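Long-range contact in dermonecrotic toxin (Pasteurella multocida, PDB 2EBF), which acts as a potent mitogen, drives bone resorption and is associated with the severe progressive form of atrophic rhinitis in pigs: residues V212-Y226 with L287-V299. Numbering follows the deposited sequence.
Sequences VFDKIQTNYWELPAY and LYPFTFFSMLQEV
Glu298 OE2 accepts two hydroxyls of the 212-226 loop: Thr218 OG1, at 2.7 Å on the lone pair syn to the other carboxylate oxygen, and, more weakly, Tyr220 OH at 2.8 Å. The Tyr220 ring lies against helix 288-300, with CE1 3.5 Å from Met295 CB and CD2 meeting Thr291 CG2; Thr218 CG2 sits over the centre of one ring face. Met295 CG lies between its backbone N and carbonyl carbon (chi1 57°), and from there the extended chain carries SD obliquely between two rings, 4.5 Å from the Tyr220 centroid and 5.1 Å from that of Phe213, a double Met-aromatic contact. Phe213 CD1 also packs on Val299 CG2 at 3.5 Å, while Leu296 CD2 meets the ring's edge. Near the start of the helix, Tyr226 OH and Thr291 OG1 share a hydrogen bond of 2.7 Å, and the Tyr226 and Tyr288 rings touch rim to rim, planes at 52°. Further out, Asn234 of helix 234-248 binds the carbonyls of Phe213 and Thr218, and Trp229 stacks edge-to-face with Tyr226. No backbone-to-backbone hydrogen bond joins the irregular C2-region loop to the helix; side-chain packing and hydroxyl bonds hold it, and the Thr218 and Tyr220 hydroxyls probably stabilise Glu298 as the carboxylate.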
loop_
_atom_site.group_PDB
_atom_site.type_symbol
_atom_site.label_atom_id
_atom_site.label_comp_id
_atom_site.label_asym_id
_atom_site.label_seq_id
_atom_site.Cartn_x
_atom_site.Cartn_y
_atom_site.Cartn_z
ATOM N N VAL A 212 33.732 -8.937 14.825
ATOM C CA VAL A 212 33.006 -7.735 15.253
ATOM C C VAL A 212 32.408 -7.907 16.660
ATOM O O VAL A 212 32.200 -6.931 17.387
ATOM C CB VAL A 212 31.891 -7.353 14.234
ATOM C CG1 VAL A 212 31.199 -6.066 14.640
ATOM C CG2 VAL A 212 32.475 -7.180 12.842
ATOM N N PHE A 213 32.146 -9.154 17.040
ATOM C CA PHE A 213 31.626 -9.460 18.371
ATOM C C PHE A 213 32.642 -9.204 19.480
ATOM O O PHE A 213 32.266 -8.983 20.631
ATOM C CB PHE A 213 31.136 -10.902 18.435
ATOM C CG PHE A 213 29.807 -11.110 17.787
ATOM C CD1 PHE A 213 28.648 -10.612 18.376
ATOM C CD2 PHE A 213 29.706 -11.808 16.590
ATOM C CE1 PHE A 213 27.406 -10.800 17.777
ATOM C CE2 PHE A 213 28.467 -12.006 15.987
ATOM C CZ PHE A 213 27.317 -11.500 16.582
ATOM N N ASP A 214 33.924 -9.232 19.123
ATOM C CA ASP A 214 35.006 -9.003 20.080
ATOM C C ASP A 214 35.297 -7.515 20.234
ATOM O O ASP A 214 36.014 -7.106 21.148
ATOM C CB ASP A 214 36.264 -9.750 19.645
ATOM C CG ASP A 214 36.028 -11.238 19.477
ATOM O OD1 ASP A 214 35.104 -11.781 20.123
ATOM O OD2 ASP A 214 36.764 -11.869 18.694
ATOM N N LYS A 215 34.727 -6.714 19.339
ATOM C CA LYS A 215 34.913 -5.270 19.364
ATOM C C LYS A 215 33.993 -4.579 20.365
ATOM O O LYS A 215 34.227 -3.426 20.733
ATOM C CB LYS A 215 34.707 -4.675 17.966
ATOM C CG LYS A 215 35.977 -4.544 17.125
ATOM C CD LYS A 215 36.371 -5.852 16.442
ATOM C CE LYS A 215 37.244 -5.593 15.213
ATOM N NZ LYS A 215 37.843 -6.852 14.680
ATOM N N ILE A 216 32.948 -5.281 20.802
ATOM C CA ILE A 216 31.962 -4.700 21.719
ATOM C C ILE A 216 32.456 -4.676 23.170
ATOM O O ILE A 216 33.325 -5.459 23.553
ATOM C CB ILE A 216 30.567 -5.390 21.618
ATOM C CG1 ILE A 216 30.648 -6.862 22.025
ATOM C CG2 ILE A 216 29.991 -5.226 20.206
ATOM C CD1 ILE A 216 29.312 -7.485 22.357
ATOM N N GLN A 217 31.882 -3.769 23.958
ATOM C CA GLN A 217 32.320 -3.502 25.331
ATOM C C GLN A 217 32.149 -4.683 26.295
ATOM O O GLN A 217 33.055 -4.978 27.083
ATOM C CB GLN A 217 31.598 -2.264 25.871
ATOM C CG GLN A 217 32.207 -1.677 27.139
ATOM C CD GLN A 217 31.736 -0.257 27.413
ATOM O OE1 GLN A 217 31.486 0.521 26.488
ATOM N NE2 GLN A 217 31.624 0.089 28.692
ATOM N N THR A 218 30.998 -5.349 26.229
ATOM C CA THR A 218 30.659 -6.423 27.165
ATOM C C THR A 218 31.409 -7.725 26.863
ATOM O O THR A 218 31.399 -8.219 25.731
ATOM C CB THR A 218 29.127 -6.680 27.204
ATOM O OG1 THR A 218 28.437 -5.441 27.417
ATOM C CG2 THR A 218 28.756 -7.658 28.321
ATOM N N ASN A 219 32.071 -8.259 27.887
ATOM C CA ASN A 219 32.722 -9.559 27.799
ATOM C C ASN A 219 31.776 -10.643 28.291
ATOM O O ASN A 219 31.838 -11.062 29.449
ATOM C CB ASN A 219 34.019 -9.578 28.613
ATOM C CG ASN A 219 35.107 -8.720 28.004
ATOM O OD1 ASN A 219 35.315 -8.719 26.787
ATOM N ND2 ASN A 219 35.822 -7.990 28.854
ATOM N N TYR A 220 30.899 -11.089 27.399
ATOM C CA TYR A 220 29.937 -12.135 27.723
ATOM C C TYR A 220 30.628 -13.454 28.106
ATOM O O TYR A 220 30.028 -14.319 28.750
ATOM C CB TYR A 220 28.946 -12.334 26.570
ATOM C CG TYR A 220 28.067 -11.128 26.293
ATOM C CD1 TYR A 220 28.393 -10.224 25.290
ATOM C CD2 TYR A 220 26.907 -10.895 27.038
ATOM C CE1 TYR A 220 27.590 -9.114 25.032
ATOM C CE2 TYR A 220 26.097 -9.789 26.787
ATOM C CZ TYR A 220 26.444 -8.904 25.779
ATOM O OH TYR A 220 25.652 -7.806 25.521
ATOM N N TRP A 221 31.897 -13.583 27.722
ATOM C CA TRP A 221 32.689 -14.786 27.996
ATOM C C TRP A 221 33.148 -14.892 29.456
ATOM O O TRP A 221 33.480 -15.985 29.933
ATOM C CB TRP A 221 33.881 -14.881 27.034
ATOM C CG TRP A 221 34.728 -13.643 26.974
ATOM C CD1 TRP A 221 34.494 -12.521 26.228
ATOM C CD2 TRP A 221 35.953 -13.406 27.680
ATOM N NE1 TRP A 221 35.494 -11.601 26.428
ATOM C CE2 TRP A 221 36.401 -12.117 27.316
ATOM C CE3 TRP A 221 36.714 -14.158 28.589
ATOM C CZ2 TRP A 221 37.576 -11.561 27.827
ATOM C CZ3 TRP A 221 37.882 -13.606 29.097
ATOM C CH2 TRP A 221 38.299 -12.319 28.717
ATOM N N GLU A 222 33.151 -13.758 30.155
ATOM C CA GLU A 222 33.526 -13.706 31.567
ATOM C C GLU A 222 32.378 -14.123 32.490
ATOM O O GLU A 222 32.609 -14.540 33.629
ATOM C CB GLU A 222 34.040 -12.310 31.927
ATOM C CG GLU A 222 35.361 -11.974 31.236
ATOM C CD GLU A 222 35.939 -10.623 31.623
ATOM O OE1 GLU A 222 35.172 -9.701 31.975
ATOM O OE2 GLU A 222 37.177 -10.485 31.558
ATOM N N LEU A 223 31.150 -14.021 31.980
ATOM C CA LEU A 223 29.934 -14.349 32.729
ATOM C C LEU A 223 29.927 -15.774 33.320
ATOM O O LEU A 223 30.398 -16.721 32.679
ATOM C CB LEU A 223 28.686 -14.106 31.853
ATOM C CG LEU A 223 28.047 -12.703 31.745
ATOM C CD1 LEU A 223 27.596 -12.161 33.105
ATOM C CD2 LEU A 223 28.938 -11.675 31.049
ATOM N N PRO A 224 29.397 -15.923 34.550
ATOM C CA PRO A 224 29.391 -17.201 35.275
ATOM C C PRO A 224 28.863 -18.407 34.483
ATOM O O PRO A 224 29.365 -19.521 34.663
ATOM C CB PRO A 224 28.479 -16.916 36.471
ATOM C CG PRO A 224 28.622 -15.463 36.703
ATOM C CD PRO A 224 28.772 -14.848 35.346
ATOM N N ALA A 225 27.881 -18.177 33.610
ATOM C CA ALA A 225 27.216 -19.255 32.867
ATOM C C ALA A 225 28.099 -20.014 31.869
ATOM O O ALA A 225 27.762 -21.132 31.470
ATOM C CB ALA A 225 25.962 -18.726 32.167
ATOM N N TYR A 226 29.222 -19.416 31.475
ATOM C CA TYR A 226 30.067 -19.976 30.415
ATOM C C TYR A 226 31.479 -20.341 30.881
ATOM O O TYR A 226 32.405 -20.456 30.072
ATOM C CB TYR A 226 30.116 -19.007 29.230
ATOM C CG TYR A 226 28.741 -18.552 28.809
ATOM C CD1 TYR A 226 27.917 -19.389 28.059
ATOM C CD2 TYR A 226 28.250 -17.301 29.189
ATOM C CE1 TYR A 226 26.647 -18.989 27.681
ATOM C CE2 TYR A 226 26.973 -16.888 28.814
ATOM C CZ TYR A 226 26.180 -17.741 28.059
ATOM O OH TYR A 226 24.914 -17.356 27.683
ATOM N N LEU A 287 20.012 -18.917 29.481
ATOM C CA LEU A 287 20.430 -17.557 29.168
ATOM C C LEU A 287 20.880 -17.385 27.715
ATOM O O LEU A 287 20.864 -16.274 27.196
ATOM C CB LEU A 287 21.537 -17.105 30.132
ATOM C CG LEU A 287 21.755 -15.597 30.342
ATOM C CD1 LEU A 287 20.552 -14.928 31.026
ATOM C CD2 LEU A 287 23.038 -15.341 31.132
ATOM N N TYR A 288 21.236 -18.493 27.066
ATOM C CA TYR A 288 22.023 -18.481 25.821
ATOM C C TYR A 288 21.439 -17.694 24.638
ATOM O O TYR A 288 22.181 -16.969 23.967
ATOM C CB TYR A 288 22.395 -19.907 25.388
ATOM C CG TYR A 288 22.790 -20.825 26.528
ATOM C CD1 TYR A 288 23.604 -20.376 27.569
ATOM C CD2 TYR A 288 22.354 -22.147 26.560
ATOM C CE1 TYR A 288 23.959 -21.219 28.622
ATOM C CE2 TYR A 288 22.707 -23.001 27.602
ATOM C CZ TYR A 288 23.509 -22.533 28.629
ATOM O OH TYR A 288 23.856 -23.378 29.667
ATOM N N PRO A 289 20.121 -17.831 24.372
ATOM C CA PRO A 289 19.568 -17.051 23.263
ATOM C C PRO A 289 19.609 -15.566 23.576
ATOM O O PRO A 289 19.858 -14.759 22.682
ATOM C CB PRO A 289 18.113 -17.534 23.178
ATOM C CG PRO A 289 18.074 -18.821 23.935
ATOM C CD PRO A 289 19.083 -18.658 25.017
ATOM N N PHE A 290 19.375 -15.223 24.841
ATOM C CA PHE A 290 19.391 -13.838 25.297
ATOM C C PHE A 290 20.790 -13.231 25.170
ATOM O O PHE A 290 20.937 -12.092 24.722
ATOM C CB PHE A 290 18.844 -13.731 26.730
ATOM C CG PHE A 290 18.791 -12.326 27.269
ATOM C CD1 PHE A 290 19.651 -11.928 28.290
ATOM C CD2 PHE A 290 17.887 -11.401 26.761
ATOM C CE1 PHE A 290 19.611 -10.623 28.794
ATOM C CE2 PHE A 290 17.840 -10.094 27.255
ATOM C CZ PHE A 290 18.702 -9.705 28.275
ATOM N N THR A 291 21.804 -14.007 25.549
ATOM C CA THR A 291 23.202 -13.608 25.385
ATOM C C THR A 291 23.502 -13.347 23.910
ATOM O O THR A 291 24.050 -12.299 23.557
ATOM C CB THR A 291 24.163 -14.685 25.947
ATOM O OG1 THR A 291 23.823 -14.968 27.313
ATOM C CG2 THR A 291 25.622 -14.216 25.872
ATOM N N PHE A 292 23.122 -14.304 23.064
ATOM C CA PHE A 292 23.292 -14.209 21.616
ATOM C C PHE A 292 22.647 -12.945 21.039
ATOM O O PHE A 292 23.275 -12.217 20.267
ATOM C CB PHE A 292 22.726 -15.467 20.946
ATOM C CG PHE A 292 22.664 -15.389 19.447
ATOM C CD1 PHE A 292 23.768 -15.737 18.671
ATOM C CD2 PHE A 292 21.494 -14.970 18.806
ATOM C CE1 PHE A 292 23.717 -15.666 17.278
ATOM C CE2 PHE A 292 21.428 -14.897 17.414
ATOM C CZ PHE A 292 22.541 -15.246 16.647
ATOM N N PHE A 293 21.405 -12.685 21.436
ATOM C CA PHE A 293 20.641 -11.547 20.931
ATOM C C PHE A 293 21.142 -10.231 21.519
ATOM O O PHE A 293 21.184 -9.212 20.825
ATOM C CB PHE A 293 19.143 -11.748 21.221
ATOM C CG PHE A 293 18.236 -10.759 20.525
ATOM C CD1 PHE A 293 17.371 -9.955 21.263
ATOM C CD2 PHE A 293 18.240 -10.637 19.134
ATOM C CE1 PHE A 293 16.522 -9.044 20.630
ATOM C CE2 PHE A 293 17.391 -9.719 18.490
ATOM C CZ PHE A 293 16.538 -8.925 19.241
ATOM N N SER A 294 21.534 -10.262 22.793
ATOM C CA SER A 294 22.077 -9.083 23.478
ATOM C C SER A 294 23.332 -8.528 22.804
ATOM O O SER A 294 23.509 -7.310 22.721
ATOM C CB SER A 294 22.385 -9.404 24.945
ATOM O OG SER A 294 21.189 -9.650 25.658
ATOM N N MET A 295 24.202 -9.419 22.331
ATOM C CA MET A 295 25.413 -8.971 21.651
ATOM C C MET A 295 25.190 -8.608 20.193
ATOM O O MET A 295 25.904 -7.759 19.668
ATOM C CB MET A 295 26.597 -9.930 21.825
ATOM C CG MET A 295 26.414 -11.366 21.393
ATOM S SD MET A 295 27.776 -12.292 22.144
ATOM C CE MET A 295 27.385 -13.970 21.679
ATOM N N LEU A 296 24.210 -9.235 19.545
ATOM C CA LEU A 296 23.752 -8.756 18.235
ATOM C C LEU A 296 23.365 -7.289 18.326
ATOM O O LEU A 296 23.771 -6.478 17.490
ATOM C CB LEU A 296 22.553 -9.552 17.726
ATOM C CG LEU A 296 22.744 -10.873 16.984
ATOM C CD1 LEU A 296 21.386 -11.345 16.499
ATOM C CD2 LEU A 296 23.698 -10.731 15.809
ATOM N N GLN A 297 22.588 -6.961 19.356
ATOM C CA GLN A 297 22.121 -5.598 19.570
ATOM C C GLN A 297 23.259 -4.657 19.959
ATOM O O GLN A 297 23.211 -3.468 19.650
ATOM C CB GLN A 297 20.996 -5.568 20.606
ATOM C CG GLN A 297 19.707 -6.231 20.120
ATOM C CD GLN A 297 18.592 -6.190 21.144
ATOM O OE1 GLN A 297 17.597 -5.484 20.965
ATOM N NE2 GLN A 297 18.753 -6.944 22.228
ATOM N N GLU A 298 24.277 -5.187 20.640
ATOM C CA GLU A 298 25.464 -4.383 20.949
ATOM C C GLU A 298 26.281 -4.098 19.699
ATOM O O GLU A 298 26.717 -2.961 19.494
ATOM C CB GLU A 298 26.326 -5.023 22.041
ATOM C CG GLU A 298 25.767 -4.765 23.430
ATOM C CD GLU A 298 26.778 -4.943 24.551
ATOM O OE1 GLU A 298 28.007 -4.934 24.292
ATOM O OE2 GLU A 298 26.321 -5.079 25.706
ATOM N N VAL A 299 26.472 -5.120 18.865
ATOM C CA VAL A 299 27.125 -4.944 17.562
ATOM C C VAL A 299 26.378 -3.915 16.710
ATOM O O VAL A 299 27.003 -3.074 16.061
ATOM C CB VAL A 299 27.271 -6.286 16.795
ATOM C CG1 VAL A 299 27.725 -6.050 15.355
ATOM C CG2 VAL A 299 28.262 -7.197 17.498
#